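Local coordinates for putative Xylose isomerase (Rhodospirillum rubrum, PDB 3QXB), which probably acts as an isomerase of the xylose isomerase-like TIM-barrel family and binds manganese and iron ions, at residues Lys21-Val30 and Leu47-Leu58; Arg68-Ala76 and Arg118-Met126. All coordinates share one frame; numbering follows the deposited sequence. Where two conformers were deposited one is given.

Interaction 1 (Lys21-Val30 and Leu47-Leu58)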
loop_
_atom_site.group_PDB
_atom_site.type_symbol
_atom_site.label_atom_id
_atom_site.label_comp_id
_atom_site.label_asym_id
_atom_site.label_seq_id
_atom_site.Cartn_x
_atom_site.Cartn_y
_atom_site.Cartn_z
ATOM N N LYS A 21 -21.759 16.580 -8.385
ATOM C CA LYS A 21 -21.935 15.872 -7.139
ATOM C C LYS A 21 -20.540 15.461 -6.697
ATOM O O LYS A 21 -19.943 14.533 -7.232
ATOM C CB LYS A 21 -22.850 14.644 -7.295
ATOM C CG LYS A 21 -23.116 13.881 -5.975
ATOM C CD LYS A 21 -23.967 12.668 -6.248
ATOM C CE LYS A 21 -24.227 11.802 -5.043
ATOM N NZ LYS A 21 -24.710 10.451 -5.459
ATOM N N LEU A 22 -20.026 16.195 -5.730
ATOM C CA LEU A 22 -18.716 15.930 -5.204
ATOM C C LEU A 22 -18.832 15.035 -3.989
ATOM O O LEU A 22 -19.777 15.169 -3.187
ATOM C CB LEU A 22 -18.032 17.228 -4.783
ATOM C CG LEU A 22 -17.748 18.251 -5.869
ATOM C CD1 LEU A 22 -17.260 19.546 -5.191
ATOM C CD2 LEU A 22 -16.744 17.710 -6.892
ATOM N N GLY A 23 -17.854 14.136 -3.859
ATOM C CA GLY A 23 -17.722 13.316 -2.691
ATOM C C GLY A 23 -16.234 13.172 -2.320
ATOM O O GLY A 23 -15.355 13.678 -3.030
ATOM N N VAL A 24 -15.935 12.500 -1.211
ATOM C CA VAL A 24 -14.541 12.204 -0.889
ATOM C C VAL A 24 -14.275 10.740 -0.551
ATOM O O VAL A 24 -15.019 10.118 0.179
ATOM C CB VAL A 24 -14.030 13.175 0.229
ATOM C CG1 VAL A 24 -14.821 12.999 1.557
ATOM C CG2 VAL A 24 -12.528 13.021 0.420
ATOM N N ASN A 25 -13.198 10.185 -1.102
ATOM C CA ASN A 25 -12.689 8.908 -0.669
ATOM C C ASN A 25 -11.754 9.194 0.514
ATOM O O ASN A 25 -10.905 10.081 0.480
ATOM C CB ASN A 25 -11.983 8.190 -1.831
ATOM C CG ASN A 25 -11.328 6.906 -1.415
ATOM O OD1 ASN A 25 -10.467 6.914 -0.570
ATOM N ND2 ASN A 25 -11.759 5.774 -1.993
ATOM N N LEU A 26 -11.921 8.410 1.564
ATOM C CA LEU A 26 -11.210 8.612 2.829
ATOM C C LEU A 26 -9.732 8.266 2.789
ATOM O O LEU A 26 -9.043 8.395 3.823
ATOM C CB LEU A 26 -11.935 7.847 3.945
ATOM C CG LEU A 26 -13.355 8.364 4.205
ATOM C CD1 LEU A 26 -14.020 7.585 5.312
ATOM C CD2 LEU A 26 -13.353 9.842 4.533
ATOM N N CYS A 27 -9.208 7.880 1.623
ATOM C CA CYS A 27 -7.748 7.617 1.473
ATOM C C CYS A 27 -6.857 8.749 2.009
ATOM O O CYS A 27 -5.758 8.505 2.501
ATOM C CB CYS A 27 -7.375 7.355 0.015
ATOM S SG CYS A 27 -7.808 8.703 -1.069
ATOM N N PHE A 28 -7.325 9.991 1.934
ATOM C CA PHE A 28 -6.517 11.124 2.381
ATOM C C PHE A 28 -6.279 11.093 3.883
ATOM O O PHE A 28 -5.342 11.743 4.354
ATOM C CB PHE A 28 -7.222 12.454 2.027
ATOM C CG PHE A 28 -8.326 12.811 2.991
ATOM C CD1 PHE A 28 -9.627 12.355 2.785
ATOM C CD2 PHE A 28 -8.069 13.570 4.116
ATOM C CE1 PHE A 28 -10.634 12.673 3.689
ATOM C CE2 PHE A 28 -9.073 13.886 5.022
ATOM C CZ PHE A 28 -10.347 13.418 4.818
ATOM N N ALA A 29 -7.110 10.345 4.632
ATOM C CA ALA A 29 -7.094 10.281 6.105
ATOM C C ALA A 29 -6.374 9.083 6.681
ATOM O O ALA A 29 -6.221 8.965 7.909
ATOM C CB ALA A 29 -8.531 10.312 6.663
ATOM N N VAL A 30 -5.946 8.187 5.806
ATOM C CA VAL A 30 -5.301 6.916 6.226
ATOM C C VAL A 30 -4.154 7.177 7.195
ATOM O O VAL A 30 -3.376 8.119 6.983
ATOM C CB VAL A 30 -4.840 6.113 4.999
ATOM C CG1 VAL A 30 -3.844 4.987 5.394
ATOM C CG2 VAL A 30 -6.068 5.610 4.226
ATOM N N LEU A 47 -14.171 19.912 5.247
ATOM C CA LEU A 47 -14.320 19.781 3.799
ATOM C C LEU A 47 -15.698 20.213 3.301
ATOM O O LEU A 47 -15.832 20.485 2.121
ATOM C CB LEU A 47 -14.078 18.359 3.329
ATOM C CG LEU A 47 -12.783 17.718 3.826
ATOM C CD1 LEU A 47 -12.687 16.335 3.206
ATOM C CD2 LEU A 47 -11.610 18.592 3.500
ATOM N N GLY A 48 -16.700 20.275 4.180
ATOM C CA GLY A 48 -18.056 20.726 3.769
ATOM C C GLY A 48 -18.678 19.785 2.737
ATOM O O GLY A 48 -19.305 20.220 1.815
ATOM N N LEU A 49 -18.491 18.472 2.903
ATOM C CA LEU A 49 -19.015 17.479 1.938
ATOM C C LEU A 49 -19.989 16.510 2.612
ATOM O O LEU A 49 -20.079 16.417 3.836
ATOM C CB LEU A 49 -17.850 16.693 1.309
ATOM C CG LEU A 49 -16.953 17.523 0.394
ATOM C CD1 LEU A 49 -15.713 16.735 -0.002
ATOM C CD2 LEU A 49 -17.742 17.926 -0.841
ATOM N N GLU A 50 -20.720 15.792 1.791
ATOM C CA GLU A 50 -21.793 14.922 2.274
ATOM C C GLU A 50 -21.613 13.475 1.810
ATOM O O GLU A 50 -21.807 12.515 2.581
ATOM C CB GLU A 50 -23.094 15.536 1.748
ATOM C CG GLU A 50 -24.297 14.772 2.082
ATOM C CD GLU A 50 -25.559 15.422 1.543
ATOM O OE1 GLU A 50 -25.488 16.570 1.004
ATOM O OE2 GLU A 50 -26.592 14.746 1.680
ATOM N N TYR A 51 -21.121 13.311 0.592
ATOM C CA TYR A 51 -20.907 11.987 0.004
ATOM C C TYR A 51 -19.485 11.440 0.205
ATOM O O TYR A 51 -18.476 12.078 -0.123
ATOM C CB TYR A 51 -21.326 12.000 -1.445
ATOM C CG TYR A 51 -22.746 12.534 -1.578
ATOM C CD1 TYR A 51 -23.838 11.769 -1.205
ATOM C CD2 TYR A 51 -22.988 13.825 -2.030
ATOM C CE1 TYR A 51 -25.165 12.271 -1.311
ATOM C CE2 TYR A 51 -24.295 14.327 -2.134
ATOM C CZ TYR A 51 -25.373 13.538 -1.773
ATOM O OH TYR A 51 -26.655 14.040 -1.892
ATOM N N VAL A 52 -19.436 10.231 0.745
ATOM C CA VAL A 52 -18.208 9.641 1.181
ATOM C C VAL A 52 -18.017 8.236 0.594
ATOM O O VAL A 52 -18.971 7.472 0.488
ATOM C CB VAL A 52 -18.237 9.533 2.695
ATOM C CG1 VAL A 52 -17.015 8.791 3.197
ATOM C CG2 VAL A 52 -18.400 10.936 3.368
ATOM N N GLN A 53 -16.787 7.912 0.211
ATOM C CA GLN A 53 -16.402 6.540 -0.115
ATOM C C GLN A 53 -15.389 6.109 0.913
ATOM O O GLN A 53 -14.306 6.725 1.049
ATOM C CB GLN A 53 -15.837 6.416 -1.527
ATOM C CG GLN A 53 -15.635 5.044 -1.981
ATOM C CD GLN A 53 -15.298 4.956 -3.441
ATOM O OE1 GLN A 53 -14.234 5.414 -3.884
ATOM N NE2 GLN A 53 -16.216 4.340 -4.220
ATOM N N TYR A 54 -15.754 5.076 1.662
ATOM C CA TYR A 54 -14.927 4.580 2.742
ATOM C C TYR A 54 -13.882 3.677 2.123
ATOM O O TYR A 54 -14.194 2.956 1.193
ATOM C CB TYR A 54 -15.815 3.818 3.703
ATOM C CG TYR A 54 -15.136 3.187 4.912
ATOM C CD1 TYR A 54 -14.942 3.907 6.095
ATOM C CD2 TYR A 54 -14.758 1.866 4.892
ATOM C CE1 TYR A 54 -14.337 3.316 7.219
ATOM C CE2 TYR A 54 -14.204 1.276 6.010
ATOM C CZ TYR A 54 -13.983 2.004 7.165
ATOM O OH TYR A 54 -13.376 1.350 8.265
ATOM N N THR A 55 -12.637 3.733 2.599
ATOM C CA THR A 55 -11.551 2.928 2.012
ATOM C C THR A 55 -11.230 1.676 2.878
ATOM O O THR A 55 -11.205 1.750 4.112
ATOM C CB THR A 55 -10.254 3.774 1.815
ATOM O OG1 THR A 55 -9.200 2.963 1.267
ATOM C CG2 THR A 55 -9.752 4.406 3.140
ATOM N N TYR A 56 -10.976 0.543 2.236
ATOM C CA TYR A 56 -10.489 -0.659 2.954
ATOM C C TYR A 56 -9.192 -0.360 3.754
ATOM O O TYR A 56 -8.872 -1.073 4.681
ATOM C CB TYR A 56 -10.154 -1.770 2.002
ATOM C CG TYR A 56 -11.275 -2.351 1.115
ATOM C CD1 TYR A 56 -12.574 -1.847 1.111
ATOM C CD2 TYR A 56 -10.980 -3.359 0.235
ATOM C CE1 TYR A 56 -13.532 -2.387 0.263
ATOM C CE2 TYR A 56 -11.933 -3.880 -0.638
ATOM C CZ TYR A 56 -13.187 -3.410 -0.630
ATOM O OH TYR A 56 -14.143 -3.998 -1.475
ATOM N N ASP A 57 -8.452 0.680 3.362
ATOM C CA ASP A 57 -7.236 1.129 4.041
ATOM C C ASP A 57 -7.460 1.653 5.480
ATOM O O ASP A 57 -6.501 1.936 6.169
ATOM C CB ASP A 57 -6.478 2.180 3.193
ATOM C CG ASP A 57 -5.658 1.565 2.043
ATOM O OD1 ASP A 57 -5.545 0.314 1.905
ATOM O OD2 ASP A 57 -5.108 2.337 1.225
ATOM N N LEU A 58 -8.701 1.803 5.932
ATOM C CA LEU A 58 -8.967 2.196 7.322
ATOM C C LEU A 58 -9.256 0.968 8.172
ATOM O O LEU A 58 -8.826 0.921 9.308
ATOM C CB LEU A 58 -10.145 3.165 7.424
ATOM C CG LEU A 58 -9.887 4.621 7.045
ATOM C CD1 LEU A 58 -11.234 5.401 6.931
ATOM C CD2 LEU A 58 -9.013 5.257 8.077
HETATM O O HOH W 1 -20.589 15.965 -0.901
HETATM O O HOH W 2 -10.010 3.508 -1.457
#

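Interaction 2 (Arg68-Ala76 and Arg118-Met126). With EDO (1,2-ethanediol), chain L; EDO (1,2-ethanediol), chain N.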
loop_
_atom_site.group_PDB
_atom_site.type_symbol
_atom_site.label_atom_id
_atom_site.label_comp_id
_atom_site.label_asym_id
_atom_site.label_seq_id
_atom_site.Cartn_x
_atom_site.Cartn_y
_atom_site.Cartn_z
ATOM N N ARG A 68 -12.850 -6.222 13.445
ATOM C CA ARG A 68 -12.968 -5.514 12.194
ATOM C C ARG A 68 -14.317 -4.819 12.140
ATOM O O ARG A 68 -14.346 -3.642 11.870
ATOM C CB ARG A 68 -12.845 -6.444 10.980
ATOM C CG ARG A 68 -12.973 -5.729 9.641
ATOM C CD ARG A 68 -13.257 -6.687 8.532
ATOM N NE ARG A 68 -14.572 -7.270 8.662
ATOM C CZ ARG A 68 -14.978 -8.433 8.146
ATOM N NH1 ARG A 68 -14.170 -9.186 7.430
ATOM N NH2 ARG A 68 -16.239 -8.814 8.320
ATOM N N ASP A 69 -15.427 -5.542 12.352
ATOM C CA ASP A 69 -16.777 -4.929 12.211
ATOM C C ASP A 69 -17.080 -3.913 13.307
ATOM O O ASP A 69 -17.762 -2.926 13.030
ATOM C CB ASP A 69 -17.932 -5.953 12.139
ATOM C CG ASP A 69 -17.820 -6.871 10.940
ATOM O OD1 ASP A 69 -17.083 -6.515 9.989
ATOM O OD2 ASP A 69 -18.486 -7.930 10.967
ATOM N N ARG A 70 -16.595 -4.155 14.533
ATOM C CA ARG A 70 -16.734 -3.183 15.615
ATOM C C ARG A 70 -16.208 -1.829 15.139
ATOM O O ARG A 70 -16.877 -0.833 15.285
ATOM C CB ARG A 70 -15.992 -3.655 16.880
ATOM C CG ARG A 70 -16.148 -2.773 18.142
ATOM C CD ARG A 70 -15.559 -3.461 19.421
ATOM N NE ARG A 70 -16.536 -4.333 20.077
ATOM C CZ ARG A 70 -16.237 -5.436 20.760
ATOM N NH1 ARG A 70 -14.970 -5.814 20.916
ATOM N NH2 ARG A 70 -17.208 -6.163 21.302
ATOM N N ARG A 71 -15.013 -1.803 14.545
ATOM C CA ARG A 71 -14.391 -0.523 14.088
ATOM C C ARG A 71 -15.111 0.044 12.848
ATOM O O ARG A 71 -15.461 1.209 12.810
ATOM C CB ARG A 71 -12.871 -0.718 13.840
ATOM C CG ARG A 71 -12.077 0.558 13.645
ATOM C CD ARG A 71 -12.242 1.506 14.808
ATOM N NE ARG A 71 -11.211 2.536 14.760
ATOM C CZ ARG A 71 -11.002 3.453 15.695
ATOM N NH1 ARG A 71 -11.774 3.533 16.740
ATOM N NH2 ARG A 71 -10.004 4.296 15.560
ATOM N N ALA A 72 -15.369 -0.803 11.854
ATOM C CA ALA A 72 -16.101 -0.390 10.652
ATOM C C ALA A 72 -17.462 0.142 11.018
ATOM O O ALA A 72 -17.828 1.187 10.533
ATOM C CB ALA A 72 -16.195 -1.503 9.649
ATOM N N ILE A 73 -18.185 -0.548 11.897
ATOM C CA ILE A 73 -19.484 -0.061 12.346
ATOM C C ILE A 73 -19.412 1.283 13.086
ATOM O O ILE A 73 -20.251 2.135 12.883
ATOM C CB ILE A 73 -20.240 -1.115 13.186
ATOM C CG1 ILE A 73 -20.712 -2.264 12.293
ATOM C CG2 ILE A 73 -21.453 -0.498 13.923
ATOM C CD1 ILE A 73 -21.119 -3.512 13.045
ATOM N N ALA A 74 -18.395 1.475 13.919
ATOM C CA ALA A 74 -18.189 2.775 14.566
ATOM C C ALA A 74 -18.012 3.922 13.554
ATOM O O ALA A 74 -18.588 4.983 13.742
ATOM C CB ALA A 74 -17.021 2.739 15.605
ATOM N N TYR A 75 -17.234 3.711 12.503
ATOM C CA TYR A 75 -17.176 4.710 11.407
ATOM C C TYR A 75 -18.545 4.902 10.763
ATOM O O TYR A 75 -18.997 6.043 10.617
ATOM C CB TYR A 75 -16.158 4.329 10.326
ATOM C CG TYR A 75 -14.723 4.529 10.731
ATOM C CD1 TYR A 75 -14.209 5.799 10.948
ATOM C CD2 TYR A 75 -13.859 3.452 10.832
ATOM C CE1 TYR A 75 -12.876 5.984 11.314
ATOM C CE2 TYR A 75 -12.526 3.626 11.167
ATOM C CZ TYR A 75 -12.044 4.903 11.415
ATOM O OH TYR A 75 -10.733 5.070 11.776
ATOM N N ALA A 76 -19.229 3.820 10.411
ATOM C CA ALA A 76 -20.592 3.984 9.776
ATOM C C ALA A 76 -21.536 4.788 10.624
ATOM O O ALA A 76 -22.228 5.718 10.137
ATOM C CB ALA A 76 -21.210 2.612 9.412
ATOM N N ARG A 118 -14.933 -10.983 2.068
ATOM C CA ARG A 118 -14.786 -10.374 3.387
ATOM C C ARG A 118 -15.095 -8.883 3.362
ATOM O O ARG A 118 -15.720 -8.363 4.302
ATOM C CB ARG A 118 -13.390 -10.667 3.940
ATOM C CG ARG A 118 -13.211 -12.146 4.284
ATOM C CD ARG A 118 -11.866 -12.478 4.954
ATOM N NE ARG A 118 -11.821 -11.896 6.293
ATOM C CZ ARG A 118 -12.349 -12.440 7.388
ATOM N NH1 ARG A 118 -12.948 -13.632 7.345
ATOM N NH2 ARG A 118 -12.238 -11.812 8.551
ATOM N N ALA A 119 -14.670 -8.196 2.301
ATOM C CA ALA A 119 -15.050 -6.783 2.117
ATOM C C ALA A 119 -16.563 -6.601 2.011
ATOM O O ALA A 119 -17.123 -5.643 2.551
ATOM C CB ALA A 119 -14.359 -6.183 0.868
ATOM N N ILE A 120 -17.230 -7.498 1.302
ATOM C CA ILE A 120 -18.684 -7.490 1.265
ATOM C C ILE A 120 -19.270 -7.691 2.689
ATOM O O ILE A 120 -20.193 -6.988 3.084
ATOM C CB ILE A 120 -19.198 -8.597 0.319
ATOM C CG1 ILE A 120 -18.872 -8.216 -1.129
ATOM C CG2 ILE A 120 -20.679 -8.898 0.578
ATOM C CD1 ILE A 120 -18.983 -9.360 -2.173
ATOM N N ASP A 121 -18.737 -8.640 3.457
ATOM C CA ASP A 121 -19.183 -8.799 4.885
ATOM C C ASP A 121 -19.056 -7.500 5.687
ATOM O O ASP A 121 -20.008 -7.003 6.340
ATOM C CB ASP A 121 -18.428 -9.909 5.581
ATOM C CG ASP A 121 -18.766 -11.274 5.063
ATOM O OD1 ASP A 121 -19.832 -11.493 4.440
ATOM O OD2 ASP A 121 -17.937 -12.151 5.262
HETATM N N MSE A 122 -17.884 -6.908 5.616
HETATM C CA MSE A 122 -17.651 -5.595 6.286
HETATM C C MSE A 122 -18.581 -4.483 5.791
HETATM O O MSE A 122 -19.160 -3.652 6.566
HETATM C CB MSE A 122 -16.170 -5.206 6.038
HETATM C CG MSE A 122 -15.659 -4.004 6.859
HETATM SE SE MSE A 122 -13.829 -3.642 6.292
HETATM C CE MSE A 122 -14.167 -2.735 4.709
ATOM N N THR A 123 -18.775 -4.448 4.486
ATOM C CA THR A 123 -19.670 -3.416 3.916
ATOM C C THR A 123 -21.122 -3.616 4.399
ATOM O O THR A 123 -21.803 -2.641 4.741
ATOM C CB THR A 123 -19.562 -3.428 2.388
ATOM O OG1 THR A 123 -18.184 -3.225 2.003
ATOM C CG2 THR A 123 -20.494 -2.343 1.768
ATOM N N ALA A 124 -21.611 -4.856 4.432
ATOM C CA ALA A 124 -22.977 -5.150 4.931
ATOM C C ALA A 124 -23.086 -4.789 6.412
ATOM O O ALA A 124 -24.090 -4.280 6.864
ATOM C CB ALA A 124 -23.311 -6.657 4.763
ATOM N N ALA A 125 -22.034 -5.042 7.167
ATOM C CA ALA A 125 -22.038 -4.724 8.609
ATOM C C ALA A 125 -22.210 -3.231 8.821
ATOM O O ALA A 125 -22.933 -2.795 9.752
ATOM C CB ALA A 125 -20.733 -5.257 9.275
HETATM N N MSE A 126 -21.596 -2.444 7.931
HETATM C CA MSE A 126 -21.712 -0.969 7.921
HETATM C C MSE A 126 -23.040 -0.445 7.425
HETATM O O MSE A 126 -23.299 0.746 7.541
HETATM C CB MSE A 126 -20.601 -0.327 7.068
HETATM C CG MSE A 126 -19.236 -0.585 7.594
HETATM SE SE MSE A 126 -17.785 -0.003 6.501
HETATM C CE MSE A 126 -17.807 1.859 6.959
HETATM C C1 EDO L . -14.244 0.490 19.415
HETATM O O1 EDO L . -12.814 0.467 19.635
HETATM C C2 EDO L . -14.549 0.642 17.920
HETATM O O2 EDO L . -14.116 1.962 17.531
HETATM C C1 EDO N . -11.454 6.115 18.909
HETATM O O1 EDO N . -12.188 5.035 19.489
HETATM C C2 EDO N . -10.017 5.768 18.605
HETATM O O2 EDO N . -9.539 6.505 17.465
HETATM O O HOH W 3 -15.807 -11.431 6.989
#

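Interaction 1 (Lys21-Val30 and Leu47-Leu58)
Lys21 lays its extended side chain over one face of the Tyr51 ring, with CE 3.6 Å above the ring centre in a CH-pi contact. Its NZ adds a cation-pi contact over the same face, and that charge is paired with Glu87 on strand 85-90. Strands 22-25 and 51-55 run parallel as the first two strands of the TIM barrel, joined by helix 36-46 in a beta-alpha-beta unit. Val24 sits at the centre of the pairing: its N donates to Tyr51 O (2.8 Å) and its O accepts from Gln53 N in a nearly straight bond (171°). Val24 and Leu26 pack on Val43 of helix 36-46, with Val24 CB against Leu49 CD1 and Leu26 CG on Val52 CG1 (3.8 Å).

Inside the barrel, Asn25 ND2 donates to Gln53 OE1 (3.1 Å), the two amide planes standing 84° apart. With CG anti to the backbone N (chi1 175°), Asn25 OD1 closes an Asx turn onto Cys27 N (2.7 Å), while ND2 also reaches Thr55 OG1 through a water. Replacing it with an alanine would remove both amide atoms, and the 3-10 turn at 26-29 would probably lose its Asx hold on Cys27 N and Gln53 OE1 its Asn25 donor. Gln53 OE1 is also hydrogen-bonded to NE2 of His244, a metal ligand, so Asn25 and Gln53 form a second shell behind it, probably helping to fix the rotation of the histidine ring.

Interaction 2 (Arg68-Ala76 and Arg118-Met126)
Arg68 lies across Met122, a selenomethionine, so that the flat guanidinium rests with one face on CB, 3.6 Å from its plane and offset toward the rim, while CD touches SE at 3.8 Å. A bend at chi3 (68°) turns the guanidinium so that its edge meets Asp69: Arg68 NE and NH2 both donate to Asp69 OD1, the NE bond measuring 2.9 Å, with OD1 in the guanidinium plane. Asp69 sets its carboxylate carbon CG against Ala125 CB (3.7 Å).

The axes of 68-76 and 118-125 approach to 9.2 Å and cross at -46°, a closeness the interface alanines probably permit. Ala72 CB touches both Met122 CG and Met126 CG, and Ala76 CB packs on Met126 CB (3.8 Å). Because Met126, also a selenomethionine, bends at chi3, its CE comes back to Ala72 O at 3.6 Å.

At the other end Arg68 NH1 stands over one face of the Arg118 guanidinium, 3.4 Å from NH2, the two planes inclined by 53°. Pro61 O accepts from Arg68 NH1 and Arg118 NE, and Asp65 forms a salt bridge with Arg118. A water links Arg68 NH1 to Asp121 OD2, which also forms a salt bridge with Lys117, while Tyr166 OH hydrogen-bonds to OD1. The two cations can therefore probably sit close because carbonyl and carboxylate oxygens offset their charge, while apolar packing joins these neighbouring outer helices of the barrel.

Interaction 1 is largely buried and belongs to the barrel wall, whereas interaction 2 is only partly buried and joins two helices of the outer layer; the centres of the two contacts lie about 16 Å apart. Backbone hydrogen bonds carry the strand pairing; the helices rely on side-chain packing, with charged groups gathered at one end. Asn25 and Gln53 lie inside the barrel near the metal site, while interaction 2 lies away from it. Strand 51-55 is followed in the chain by helix 65-81, and Tyr54 connects the two contacts: its ring packs on Met126 CE, and its hydroxyl, hydrogen-bonded to Thr59 OG1, lies beside Tyr75 and Ala72. Both contacts also touch the second subunit.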